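Fe(2+) transporter FeoB (Escherichia coli, PDB 3I8S) imports ferrous iron across the inner membrane, probably coupling GTP binding by its cytosolic domain, the part described here, to opening of the channel. Local coordinates at residues 1-6 with 51-56; 43-48 with 158-163; 190-195 with 220-225. All blocks are in the same frame, centred on the assembly; numbering follows the deposited sequence.

Contact 1: 1-6 with 51-56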
ATOM      1  N   MET A   1      -0.785  25.402  12.273  1.00 31.49           N
ATOM      2  CA  MET A   1       0.555  24.755  12.121  1.00 30.34           C
ATOM      3  C   MET A   1       0.463  23.551  11.211  1.00 28.56           C
ATOM      4  O   MET A   1      -0.415  22.688  11.383  1.00 28.86           O
ATOM      5  CB  MET A   1       1.129  24.359  13.476  1.00 31.44           C
ATOM      6  CG  MET A   1       2.488  23.653  13.362  1.00 32.90           C
ATOM      7  SD  MET A   1       2.841  22.395  14.597  1.00 38.17           S
ATOM      8  CE  MET A   1       3.332  20.955  13.633  1.00 35.74           C
ATOM      9  N   LYS A   2       1.402  23.445  10.255  1.00 25.39           N
ATOM     10  CA  LYS A   2       1.398  22.354   9.294  1.00 24.42           C
ATOM     11  C   LYS A   2       1.808  21.060  10.004  1.00 23.19           C
ATOM     12  O   LYS A   2       2.832  21.021  10.660  1.00 22.18           O
ATOM     13  CB  LYS A   2       2.338  22.659   8.110  1.00 24.51           C
ATOM     14  CG  LYS A   2       2.280  21.592   7.027  1.00 23.56           C
ATOM     15  CD  LYS A   2       2.986  21.949   5.720  1.00 24.23           C
ATOM     16  CE  LYS A   2       2.846  20.810   4.726  1.00 24.28           C
ATOM     17  NZ  LYS A   2       3.645  21.039   3.516  1.00 27.11           N
ATOM     18  N   LYS A   3       0.987  20.013   9.890  1.00 23.47           N
ATOM     19  CA  LYS A   3       1.290  18.730  10.566  1.00 23.86           C
ATOM     20  C   LYS A   3       1.983  17.802   9.618  1.00 23.41           C
ATOM     21  O   LYS A   3       1.985  18.019   8.412  1.00 23.01           O
ATOM     22  CB  LYS A   3       0.022  18.066  11.107  1.00 25.52           C
ATOM     23  CG  LYS A   3      -0.751  18.930  12.057  1.00 28.87           C
ATOM     24  CD  LYS A   3       0.120  19.314  13.193  1.00 32.05           C
ATOM     25  CE  LYS A   3      -0.594  20.201  14.160  1.00 34.69           C
ATOM     26  NZ  LYS A   3      -1.577  19.352  14.820  1.00 38.46           N
ATOM     27  N   LEU A   4       2.569  16.736  10.162  1.00 22.76           N
ATOM     28  CA  LEU A   4       2.985  15.628   9.304  1.00 22.45           C
ATOM     29  C   LEU A   4       1.782  14.761   9.122  1.00 23.16           C
ATOM     30  O   LEU A   4       1.213  14.300  10.114  1.00 23.35           O
ATOM     31  CB  LEU A   4       4.124  14.815   9.934  1.00 22.26           C
ATOM     32  CG  LEU A   4       4.709  13.699   9.099  1.00 22.66           C
ATOM     33  CD1 LEU A   4       5.501  14.200   7.855  1.00 21.38           C
ATOM     34  CD2 LEU A   4       5.642  12.822   9.994  1.00 24.48           C
ATOM     35  N   THR A   5       1.369  14.556   7.865  1.00 23.43           N
ATOM     36  CA  THR A   5       0.158  13.787   7.577  1.00 23.04           C
ATOM     37  C   THR A   5       0.494  12.356   7.190  1.00 23.51           C
ATOM     38  O   THR A   5       1.214  12.114   6.219  1.00 23.20           O
ATOM     39  CB  THR A   5      -0.645  14.443   6.455  1.00 23.71           C
ATOM     40  OG1 THR A   5      -0.942  15.784   6.836  1.00 24.84           O
ATOM     41  CG2 THR A   5      -1.958  13.676   6.184  1.00 24.82           C
ATOM     42  N   ILE A   6      -0.057  11.437   7.958  1.00 22.93           N
ATOM     43  CA  ILE A   6       0.132  10.001   7.773  1.00 23.34           C
ATOM     44  C   ILE A   6      -1.202   9.283   7.514  1.00 24.35           C
ATOM     45  O   ILE A   6      -2.188   9.459   8.265  1.00 24.61           O
ATOM     46  CB  ILE A   6       0.833   9.379   8.981  1.00 22.61           C
ATOM     47  CG1 ILE A   6       2.127  10.102   9.292  1.00 23.99           C
ATOM     48  CG2 ILE A   6       1.020   7.866   8.712  1.00 24.26           C
ATOM     49  CD1 ILE A   6       2.888   9.503  10.396  1.00 24.50           C
ATOM     50  N   GLN A  51       4.631  16.666  15.035  1.00 20.68           N
ATOM     51  CA  GLN A  51       3.209  16.681  15.306  1.00 22.18           C
ATOM     52  C   GLN A  51       2.528  16.040  14.125  1.00 21.75           C
ATOM     53  O   GLN A  51       2.693  16.485  12.981  1.00 22.43           O
ATOM     54  CB  GLN A  51       2.734  18.136  15.488  1.00 23.03           C
ATOM     55  CG  GLN A  51       3.286  18.755  16.721  1.00 28.56           C
ATOM     56  CD  GLN A  51       3.015  17.888  17.920  1.00 35.31           C
ATOM     57  OE1 GLN A  51       1.922  17.301  18.054  1.00 40.76           O
ATOM     58  NE2 GLN A  51       4.015  17.751  18.778  1.00 42.04           N
ATOM     59  N   VAL A  52       1.792  14.958  14.381  1.00 21.40           N
ATOM     60  CA  VAL A  52       1.197  14.128  13.341  1.00 21.84           C
ATOM     61  C   VAL A  52      -0.344  14.169  13.323  1.00 22.13           C
ATOM     62  O   VAL A  52      -1.004  14.178  14.367  1.00 22.52           O
ATOM     63  CB  VAL A  52       1.626  12.629  13.501  1.00 20.65           C
ATOM     64  CG1 VAL A  52       0.882  11.705  12.465  1.00 23.59           C
ATOM     65  CG2 VAL A  52       3.171  12.482  13.421  1.00 22.64           C
ATOM     66  N   THR A  53      -0.883  14.256  12.115  1.00 22.24           N
ATOM     67  CA  THR A  53      -2.287  13.962  11.847  1.00 23.01           C
ATOM     68  C   THR A  53      -2.298  12.609  11.202  1.00 22.94           C
ATOM     69  O   THR A  53      -1.661  12.409  10.163  1.00 22.31           O
ATOM     70  CB  THR A  53      -2.957  14.987  10.896  1.00 23.69           C
ATOM     71  OG1 THR A  53      -2.954  16.291  11.518  1.00 25.50           O
ATOM     72  CG2 THR A  53      -4.397  14.591  10.586  1.00 23.99           C
ATOM     73  N   LEU A  54      -3.063  11.707  11.800  1.00 23.34           N
ATOM     74  CA  LEU A  54      -3.232  10.329  11.349  1.00 23.28           C
ATOM     75  C   LEU A  54      -4.638  10.138  10.819  1.00 22.71           C
ATOM     76  O   LEU A  54      -5.607  10.305  11.543  1.00 20.64           O
ATOM     77  CB  LEU A  54      -2.987   9.367  12.529  1.00 22.51           C
ATOM     78  CG  LEU A  54      -2.935   7.882  12.244  1.00 24.70           C
ATOM     79  CD1 LEU A  54      -1.729   7.621  11.315  1.00 24.97           C
ATOM     80  CD2 LEU A  54      -2.926   7.067  13.607  1.00 22.95           C
ATOM     81  N   VAL A  55      -4.736   9.795   9.548  1.00 22.52           N
ATOM     82  CA  VAL A  55      -5.992   9.583   8.853  1.00 24.34           C
ATOM     83  C   VAL A  55      -6.210   8.087   8.687  1.00 25.53           C
ATOM     84  O   VAL A  55      -5.390   7.374   8.058  1.00 26.04           O
ATOM     85  CB  VAL A  55      -5.983  10.292   7.455  1.00 24.37           C
ATOM     86  CG1 VAL A  55      -7.318  10.036   6.748  1.00 24.23           C
ATOM     87  CG2 VAL A  55      -5.693  11.780   7.608  1.00 25.07           C
ATOM     88  N   ASP A  56      -7.268   7.592   9.283  1.00 25.98           N
ATOM     89  CA  ASP A  56      -7.545   6.155   9.272  1.00 26.23           C
ATOM     90  C   ASP A  56      -8.255   5.808   7.974  1.00 26.87           C
ATOM     91  O   ASP A  56      -9.397   6.228   7.776  1.00 29.62           O
ATOM     92  CB  ASP A  56      -8.440   5.792  10.449  1.00 26.72           C
ATOM     93  CG  ASP A  56      -8.744   4.281  10.520  1.00 28.92           C
ATOM     94  OD1 ASP A  56      -7.913   3.447  10.134  1.00 33.67           O
ATOM     95  OD2 ASP A  56      -9.818   3.977  11.021  1.00 39.45           O
TER

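Contact 2: 43-48 with 158-163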
ATOM      1  N   GLY A  43      -6.985  11.586  13.777  1.00 21.95           N
ATOM      2  CA  GLY A  43      -6.549  11.931  15.107  1.00 22.29           C
ATOM      3  C   GLY A  43      -5.169  12.495  15.111  1.00 22.30           C
ATOM      4  O   GLY A  43      -4.530  12.627  14.064  1.00 24.37           O
ATOM      5  N   GLN A  44      -4.703  12.857  16.287  1.00 23.52           N
ATOM      6  CA  GLN A  44      -3.408  13.497  16.420  1.00 24.13           C
ATOM      7  C   GLN A  44      -2.540  12.751  17.389  1.00 23.17           C
ATOM      8  O   GLN A  44      -3.026  12.165  18.351  1.00 23.73           O
ATOM      9  CB  GLN A  44      -3.546  14.944  16.913  1.00 25.22           C
ATOM     10  CG  GLN A  44      -4.466  15.787  16.089  1.00 30.30           C
ATOM     11  CD  GLN A  44      -3.748  16.798  15.255  1.00 38.00           C
ATOM     12  OE1 GLN A  44      -3.106  17.712  15.790  1.00 39.47           O
ATOM     13  NE2 GLN A  44      -3.895  16.692  13.936  1.00 43.10           N
ATOM     14  N   PHE A  45      -1.233  12.836  17.168  1.00 23.18           N
ATOM     15  CA  PHE A  45      -0.253  12.362  18.146  1.00 23.22           C
ATOM     16  C   PHE A  45       1.079  12.970  17.801  1.00 22.82           C
ATOM     17  O   PHE A  45       1.260  13.594  16.730  1.00 23.75           O
ATOM     18  CB  PHE A  45      -0.135  10.824  18.211  1.00 24.39           C
ATOM     19  CG  PHE A  45       0.517  10.189  17.028  1.00 23.88           C
ATOM     20  CD1 PHE A  45      -0.253   9.764  15.955  1.00 24.55           C
ATOM     21  CD2 PHE A  45       1.884   9.921  17.017  1.00 24.96           C
ATOM     22  CE1 PHE A  45       0.335   9.157  14.862  1.00 26.42           C
ATOM     23  CE2 PHE A  45       2.483   9.310  15.950  1.00 25.88           C
ATOM     24  CZ  PHE A  45       1.705   8.928  14.848  1.00 27.58           C
ATOM     25  N   SER A  46       2.006  12.797  18.724  1.00 22.39           N
ATOM     26  CA  SER A  46       3.322  13.397  18.559  0.50 22.21           C
ATOM     27  C   SER A  46       4.398  12.342  18.716  1.00 22.47           C
ATOM     28  O   SER A  46       4.209  11.304  19.384  1.00 22.13           O
ATOM     29  CB  SER A  46       3.540  14.575  19.500  0.50 23.10           C
ATOM     30  OG  SER A  46       3.495  14.202  20.866  0.50 22.19           O
ATOM     31  N   THR A  47       5.496  12.593  18.031  1.00 22.40           N
ATOM     32  CA  THR A  47       6.712  11.830  18.146  1.00 22.53           C
ATOM     33  C   THR A  47       7.771  12.744  18.794  1.00 22.37           C
ATOM     34  O   THR A  47       7.486  13.906  19.135  1.00 21.06           O
ATOM     35  CB  THR A  47       7.173  11.369  16.785  1.00 23.46           C
ATOM     36  OG1 THR A  47       7.516  12.503  15.978  1.00 22.93           O
ATOM     37  CG2 THR A  47       6.110  10.485  16.055  1.00 21.95           C
ATOM     38  N   THR A  48       9.025  12.309  18.873  1.00 22.14           N
ATOM     39  CA  THR A  48      10.059  13.192  19.369  1.00 21.73           C
ATOM     40  C   THR A  48      10.119  14.487  18.542  1.00 21.85           C
ATOM     41  O   THR A  48      10.221  15.572  19.111  1.00 20.50           O
ATOM     42  CB  THR A  48      11.441  12.499  19.387  1.00 22.90           C
ATOM     43  OG1 THR A  48      11.367  11.342  20.240  1.00 22.99           O
ATOM     44  CG2 THR A  48      12.516  13.430  19.820  1.00 21.14           C
ATOM     45  N   ALA A 158       8.964   2.070  18.831  1.00 23.42           N
ATOM     46  CA  ALA A 158       9.741   1.798  17.605  1.00 22.78           C
ATOM     47  C   ALA A 158       9.088   2.396  16.348  1.00 22.54           C
ATOM     48  O   ALA A 158       9.780   2.885  15.431  1.00 21.74           O
ATOM     49  CB  ALA A 158       9.979   0.318  17.436  1.00 22.19           C
ATOM     50  N   LEU A 159       7.755   2.367  16.284  1.00 22.49           N
ATOM     51  CA  LEU A 159       7.046   2.967  15.181  1.00 22.89           C
ATOM     52  C   LEU A 159       7.273   4.492  15.147  1.00 22.90           C
ATOM     53  O   LEU A 159       7.498   5.070  14.068  1.00 20.33           O
ATOM     54  CB  LEU A 159       5.538   2.667  15.290  1.00 22.06           C
ATOM     55  CG  LEU A 159       4.611   3.152  14.163  1.00 22.39           C
ATOM     56  CD1 LEU A 159       5.114   2.582  12.814  1.00 24.16           C
ATOM     57  CD2 LEU A 159       3.116   2.763  14.511  1.00 23.41           C
ATOM     58  N   LYS A 160       7.201   5.138  16.321  1.00 22.67           N
ATOM     59  CA  LYS A 160       7.419   6.584  16.386  1.00 22.59           C
ATOM     60  C   LYS A 160       8.851   6.950  15.983  1.00 22.35           C
ATOM     61  O   LYS A 160       9.045   7.940  15.317  1.00 23.13           O
ATOM     62  CB  LYS A 160       7.025   7.150  17.752  1.00 23.36           C
ATOM     63  CG  LYS A 160       5.523   7.139  18.015  1.00 23.84           C
ATOM     64  CD  LYS A 160       5.183   7.867  19.251  1.00 25.66           C
ATOM     65  CE  LYS A 160       3.719   7.930  19.528  1.00 24.93           C
ATOM     66  NZ  LYS A 160       3.460   8.876  20.699  1.00 26.28           N
ATOM     67  N   LEU A 161       9.838   6.163  16.386  1.00 22.80           N
ATOM     68  CA  LEU A 161      11.236   6.308  15.928  1.00 22.90           C
ATOM     69  C   LEU A 161      11.291   6.281  14.392  1.00 21.58           C
ATOM     70  O   LEU A 161      11.915   7.129  13.780  1.00 22.57           O
ATOM     71  CB  LEU A 161      12.100   5.164  16.458  1.00 22.37           C
ATOM     72  CG  LEU A 161      13.596   5.096  16.095  1.00 24.36           C
ATOM     73  CD1 LEU A 161      14.287   6.433  16.302  1.00 27.19           C
ATOM     74  CD2 LEU A 161      14.375   4.021  16.935  1.00 25.02           C
ATOM     75  N   ALA A 162      10.676   5.246  13.822  1.00 21.93           N
ATOM     76  CA  ALA A 162      10.593   5.074  12.385  1.00 22.72           C
ATOM     77  C   ALA A 162       9.964   6.286  11.681  1.00 22.32           C
ATOM     78  O   ALA A 162      10.457   6.712  10.629  1.00 24.12           O
ATOM     79  CB  ALA A 162       9.872   3.736  12.042  1.00 22.61           C
ATOM     80  N   ILE A 163       8.913   6.836  12.246  1.00 23.54           N
ATOM     81  CA  ILE A 163       8.281   8.050  11.691  1.00 24.59           C
ATOM     82  C   ILE A 163       9.302   9.203  11.657  1.00 24.45           C
ATOM     83  O   ILE A 163       9.510   9.885  10.626  1.00 24.93           O
ATOM     84  CB  ILE A 163       6.993   8.430  12.486  1.00 23.82           C
ATOM     85  CG1 ILE A 163       5.843   7.410  12.271  1.00 23.43           C
ATOM     86  CG2 ILE A 163       6.579   9.878  12.130  1.00 23.98           C
ATOM     87  CD1 ILE A 163       4.626   7.559  13.275  1.00 25.04           C
TER

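Contact 3: 190-195 with 220-225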
ATOM      1  N   LYS A 190       2.873   8.366 -20.650  1.00 22.70           N
ATOM      2  CA  LYS A 190       3.388   9.545 -21.369  1.00 24.36           C
ATOM      3  C   LYS A 190       2.308  10.565 -21.720  1.00 23.74           C
ATOM      4  O   LYS A 190       2.585  11.778 -21.775  1.00 25.09           O
ATOM      5  CB  LYS A 190       4.070   9.124 -22.662  1.00 25.08           C
ATOM      6  CG  LYS A 190       5.257   8.196 -22.505  1.00 29.15           C
ATOM      7  CD  LYS A 190       5.882   7.879 -23.873  1.00 28.85           C
ATOM      8  CE  LYS A 190       6.447   6.447 -23.983  1.00 32.00           C
ATOM      9  NZ  LYS A 190       6.527   6.025 -25.455  1.00 34.35           N
ATOM     10  N   VAL A 191       1.106  10.051 -21.971  0.50 23.30           N
ATOM     11  CA  VAL A 191      -0.066  10.833 -22.381  0.50 23.67           C
ATOM     12  C   VAL A 191      -0.862  11.459 -21.223  0.50 23.43           C
ATOM     13  O   VAL A 191      -1.618  12.398 -21.428  0.50 22.76           O
ATOM     14  CB  VAL A 191      -1.022   9.912 -23.182  0.50 23.34           C
ATOM     15  CG1 VAL A 191      -2.393  10.520 -23.314  0.50 23.77           C
ATOM     16  CG2 VAL A 191      -0.401   9.572 -24.536  0.50 23.87           C
ATOM     17  N   MET A 192      -0.695  10.926 -20.016  1.00 23.09           N
ATOM     18  CA  MET A 192      -1.494  11.316 -18.850  1.00 23.81           C
ATOM     19  C   MET A 192      -1.118  12.741 -18.368  1.00 24.68           C
ATOM     20  O   MET A 192      -0.101  13.285 -18.815  1.00 25.44           O
ATOM     21  CB  MET A 192      -1.291  10.330 -17.718  1.00 23.93           C
ATOM     22  CG  MET A 192      -1.691   8.905 -18.065  1.00 21.50           C
ATOM     23  SD  MET A 192      -1.569   7.821 -16.617  1.00 23.68           S
ATOM     24  CE  MET A 192      -1.727   6.212 -17.381  1.00 21.47           C
ATOM     25  N   PRO A 193      -1.963  13.369 -17.514  1.00 25.03           N
ATOM     26  CA  PRO A 193      -1.640  14.673 -16.901  1.00 25.64           C
ATOM     27  C   PRO A 193      -0.222  14.800 -16.319  1.00 26.16           C
ATOM     28  O   PRO A 193       0.186  14.008 -15.452  1.00 25.47           O
ATOM     29  CB  PRO A 193      -2.730  14.829 -15.822  1.00 25.51           C
ATOM     30  CG  PRO A 193      -3.929  14.228 -16.482  1.00 25.08           C
ATOM     31  CD  PRO A 193      -3.336  12.953 -17.165  1.00 25.28           C
ATOM     32  N   SER A 194       0.509  15.819 -16.788  1.00 26.68           N
ATOM     33  CA  SER A 194       1.956  15.892 -16.578  1.00 27.89           C
ATOM     34  C   SER A 194       2.335  16.089 -15.124  1.00 28.40           C
ATOM     35  O   SER A 194       3.433  15.697 -14.704  1.00 29.44           O
ATOM     36  CB  SER A 194       2.600  16.986 -17.458  1.00 27.87           C
ATOM     37  OG  SER A 194       1.801  18.149 -17.504  1.00 30.20           O
ATOM     38  N   ASP A 195       1.417  16.662 -14.355  1.00 28.93           N
ATOM     39  CA  ASP A 195       1.691  16.995 -12.962  1.00 29.65           C
ATOM     40  C   ASP A 195       1.623  15.785 -12.021  1.00 29.52           C
ATOM     41  O   ASP A 195       2.108  15.863 -10.877  1.00 29.93           O
ATOM     42  CB  ASP A 195       0.833  18.196 -12.498  1.00 30.40           C
ATOM     43  CG  ASP A 195      -0.664  17.874 -12.339  1.00 32.00           C
ATOM     44  OD1 ASP A 195      -1.200  17.000 -13.060  1.00 34.25           O
ATOM     45  OD2 ASP A 195      -1.307  18.547 -11.489  1.00 35.76           O
ATOM     46  N   GLY A 220      -6.670  10.880 -17.871  1.00 26.13           N
ATOM     47  CA  GLY A 220      -6.911  11.892 -18.864  1.00 27.22           C
ATOM     48  C   GLY A 220      -6.991  11.287 -20.244  1.00 27.33           C
ATOM     49  O   GLY A 220      -7.739  10.337 -20.448  1.00 28.85           O
ATOM     50  N   GLU A 221      -6.180  11.807 -21.164  1.00 27.77           N
ATOM     51  CA  GLU A 221      -6.200  11.407 -22.582  1.00 28.32           C
ATOM     52  C   GLU A 221      -5.770   9.961 -22.849  1.00 28.03           C
ATOM     53  O   GLU A 221      -6.093   9.399 -23.896  1.00 26.37           O
ATOM     54  CB  GLU A 221      -5.291  12.336 -23.393  1.00 29.69           C
ATOM     55  CG  GLU A 221      -5.737  13.822 -23.416  1.00 32.34           C
ATOM     56  CD  GLU A 221      -6.666  14.171 -24.553  1.00 37.02           C
ATOM     57  OE1 GLU A 221      -6.942  13.286 -25.404  1.00 40.56           O
ATOM     58  OE2 GLU A 221      -7.107  15.348 -24.610  1.00 39.08           O
ATOM     59  N   ALA A 222      -5.013   9.384 -21.917  1.00 27.47           N
ATOM     60  CA  ALA A 222      -4.548   8.026 -22.011  1.00 27.91           C
ATOM     61  C   ALA A 222      -5.698   7.050 -22.237  1.00 27.64           C
ATOM     62  O   ALA A 222      -5.517   6.055 -22.912  1.00 26.98           O
ATOM     63  CB  ALA A 222      -3.742   7.630 -20.720  1.00 27.53           C
ATOM     64  N   SER A 223      -6.879   7.340 -21.669  1.00 28.35           N
ATOM     65  CA  SER A 223      -8.010   6.402 -21.747  1.00 29.23           C
ATOM     66  C   SER A 223      -8.452   6.128 -23.197  1.00 29.58           C
ATOM     67  O   SER A 223      -8.923   5.036 -23.524  1.00 31.27           O
ATOM     68  CB  SER A 223      -9.153   6.815 -20.788  1.00 29.17           C
ATOM     69  OG  SER A 223     -10.381   7.023 -21.470  1.00 31.25           O
ATOM     70  N   GLN A 224      -8.208   7.087 -24.081  1.00 30.13           N
ATOM     71  CA  GLN A 224      -8.456   6.946 -25.516  1.00 29.93           C
ATOM     72  C   GLN A 224      -7.505   5.986 -26.273  1.00 29.33           C
ATOM     73  O   GLN A 224      -7.766   5.615 -27.422  1.00 28.30           O
ATOM     74  CB  GLN A 224      -8.418   8.340 -26.173  1.00 30.98           C
ATOM     75  CG  GLN A 224      -9.723   9.089 -26.068  1.00 33.86           C
ATOM     76  CD  GLN A 224     -10.738   8.672 -27.145  1.00 39.31           C
ATOM     77  OE1 GLN A 224     -11.143   7.501 -27.222  1.00 42.58           O
ATOM     78  NE2 GLN A 224     -11.152   9.635 -27.980  1.00 41.36           N
ATOM     79  N   HIS A 225      -6.406   5.594 -25.626  1.00 28.18           N
ATOM     80  CA  HIS A 225      -5.361   4.801 -26.269  1.00 27.32           C
ATOM     81  C   HIS A 225      -5.323   3.375 -25.732  1.00 25.94           C
ATOM     82  O   HIS A 225      -4.547   2.544 -26.221  1.00 24.52           O
ATOM     83  CB  HIS A 225      -4.008   5.493 -26.054  1.00 28.30           C
ATOM     84  CG  HIS A 225      -3.945   6.847 -26.675  1.00 30.39           C
ATOM     85  ND1 HIS A 225      -3.694   7.040 -28.020  1.00 32.98           N
ATOM     86  CD2 HIS A 225      -4.170   8.071 -26.152  1.00 30.81           C
ATOM     87  CE1 HIS A 225      -3.745   8.334 -28.284  1.00 33.29           C
ATOM     88  NE2 HIS A 225      -4.029   8.979 -27.166  1.00 31.86           N
TER
HETATM   89  O   HOH W   1      -4.243  13.357 -20.412  1.00 33.18           O

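Contact 1: 1-6 with 51-56
The carbonyl oxygen of Leu4 accepts a hydrogen bond from strand 51-56, with Thr53 N 2.9 Å from Leu4 O and tilted 26° from the carbonyl plane, and takes a weaker CA-H...O contact from Val52 CA, 3.2 Å from the same Leu4 O. These are neighbouring parallel strands in the sheet of a P-loop GTPase domain: strand 4-10 leads into the GTP-binding loop that starts at Gly10, and strand 51-56 ends at Asp56, predicted to belong to the nucleotide site. Leu4 N is hydrogen-bonded to Gln51 O at 2.8 Å, and further along Ile6 N reaches Thr53 O while Val55 N reaches Ile6 O, both nearly straight. Leu4, Ile6, Val52 and Leu54 share one face of the sheet, where Leu54 also meets Phe20 and Leu23 of helix 16-24; Thr5 and Thr53 lie on the other. Ile6 spans two partners. Its CG1 is anti to the carbonyl carbon (chi1 -54°) and the chain continues extended, so that CD1 lies 3.6 Å from Val52 CG1, while the other branch places Ile6 CG2 3.8 Å from Leu54 CD1. Before the strand begins, the bent chain of Lys3 crosses the Thr53 side chain, with Lys3 CG 3.5 Å from Thr53 OG1, and then reaches Gln51. Met1 crosses Gln51 at about a right angle, its terminal methyl CE 3.4 Å from Gln51 CB.

Contact 2: 43-48 with 158-163
Lys160 reaches out from helix 154-164 and donates from NZ to the backbone carbonyl of Ser46, with NZ 2.9 Å from Ser46 O and a C=O...N angle of 172°, so the ammonium group meets the oxygen almost head on. Its CG is anti to the carbonyl carbon (chi1 -70°) and the chain is extended from there to its end, so each part of it finds a different neighbour. Near the root, Lys160 CB lies 3.9 Å from Thr47 CG2; near the tip, Lys160 CE approaches Phe45 CD2 at 3.7 Å, obliquely to the ring, as the two side chains slide past each other in opposite directions. Phe45 holds CG between its backbone N and carbonyl carbon (chi1 71°), which swings the ring toward the helix. There the methyl CD1 of Ile163 meets the ring edge in its plane, 3.6 Å from Phe45 CZ. Within the GTPase domain the contact joins helix 154-164 to the hairpin of strands 39-46 and 51-56, the helical segment 158-163 running nearly at right angles to the strand segment 43-46. An alanine in place of Lys160 is likely to leave the Ser46 carbonyl without this donor and to open a gap beside Thr47 and the Phe45 ring. Thr47 turns its methyl to the helix, with CG2 also 4.0 Å from Ile163 CG2. Its hydroxyl OG1 is hydrogen-bonded to Asp164 OD2, one residue beyond the helical segment, and to His50 N in the hairpin turn. Leu23 of helix 16-24 touches both Phe45 and Lys160.

Contact 3: 190-195 with 220-225
The imidazole of His225 is approached obliquely by a methyl of Val191, whose CG1, in the one of two deposited conformers described here, lies 4.1 Å from His225 CD2, and the saturated ring of Pro193 sets its CD 4.0 Å from Gly220 N. The segments share no direct hydrogen bond. In this conformer Val191 CG1 lies opposite the backbone N (chi1 165°) and is directed at the start of the 3-10 turn, 3.4 Å from Glu221 CB, with the two side chains crossing at about a right angle. Ala222 points its methyl back across the contact, and Met192 CG packs on Ala222 CB at 3.6 Å. The extended Met192 chain then runs on to Leu204 and Met208 of helix 198-210. A water joins the backbones, donating to Val191 O at 3.0 Å and accepting from Glu221 N. Gly220 has positive phi (54°), and a CB on it would clash with Pro193 CD, so the close approach of the proline suits a residue lacking a side chain. Past it, Gln224 N bonds to Glu221 O, and His225 N bonds to Ala222 O at 2.9 Å. The contact belongs to the FeoB cytosolic helical domain: the end of helix 179-191 and the loop after it pack, with one water bridge, on the loop, with its 3-10 turn, that joins helices 213-218 and 226-236.

In the fold
From the N terminus, strand 4-10 pairs with strand 51-56, and contact 1 closes a loop that holds the P-loop, helix 16-24 and strands 28-32 and 39-46. Contact 2 opens inside that loop, at 43-48, but closes only at 158-163, so the two cross. They also touch, since strands 39-46 and 51-56 are antiparallel neighbours with Val52 N near Phe45 O; together they tie the first strand, the hairpin and helix 154-164 into the GTPase domain. Contact 3 follows in series and closes a short, helical loop in the cytosolic helical domain, its centre about 31 Å from that of contact 1 and about 38 Å from that of contact 2.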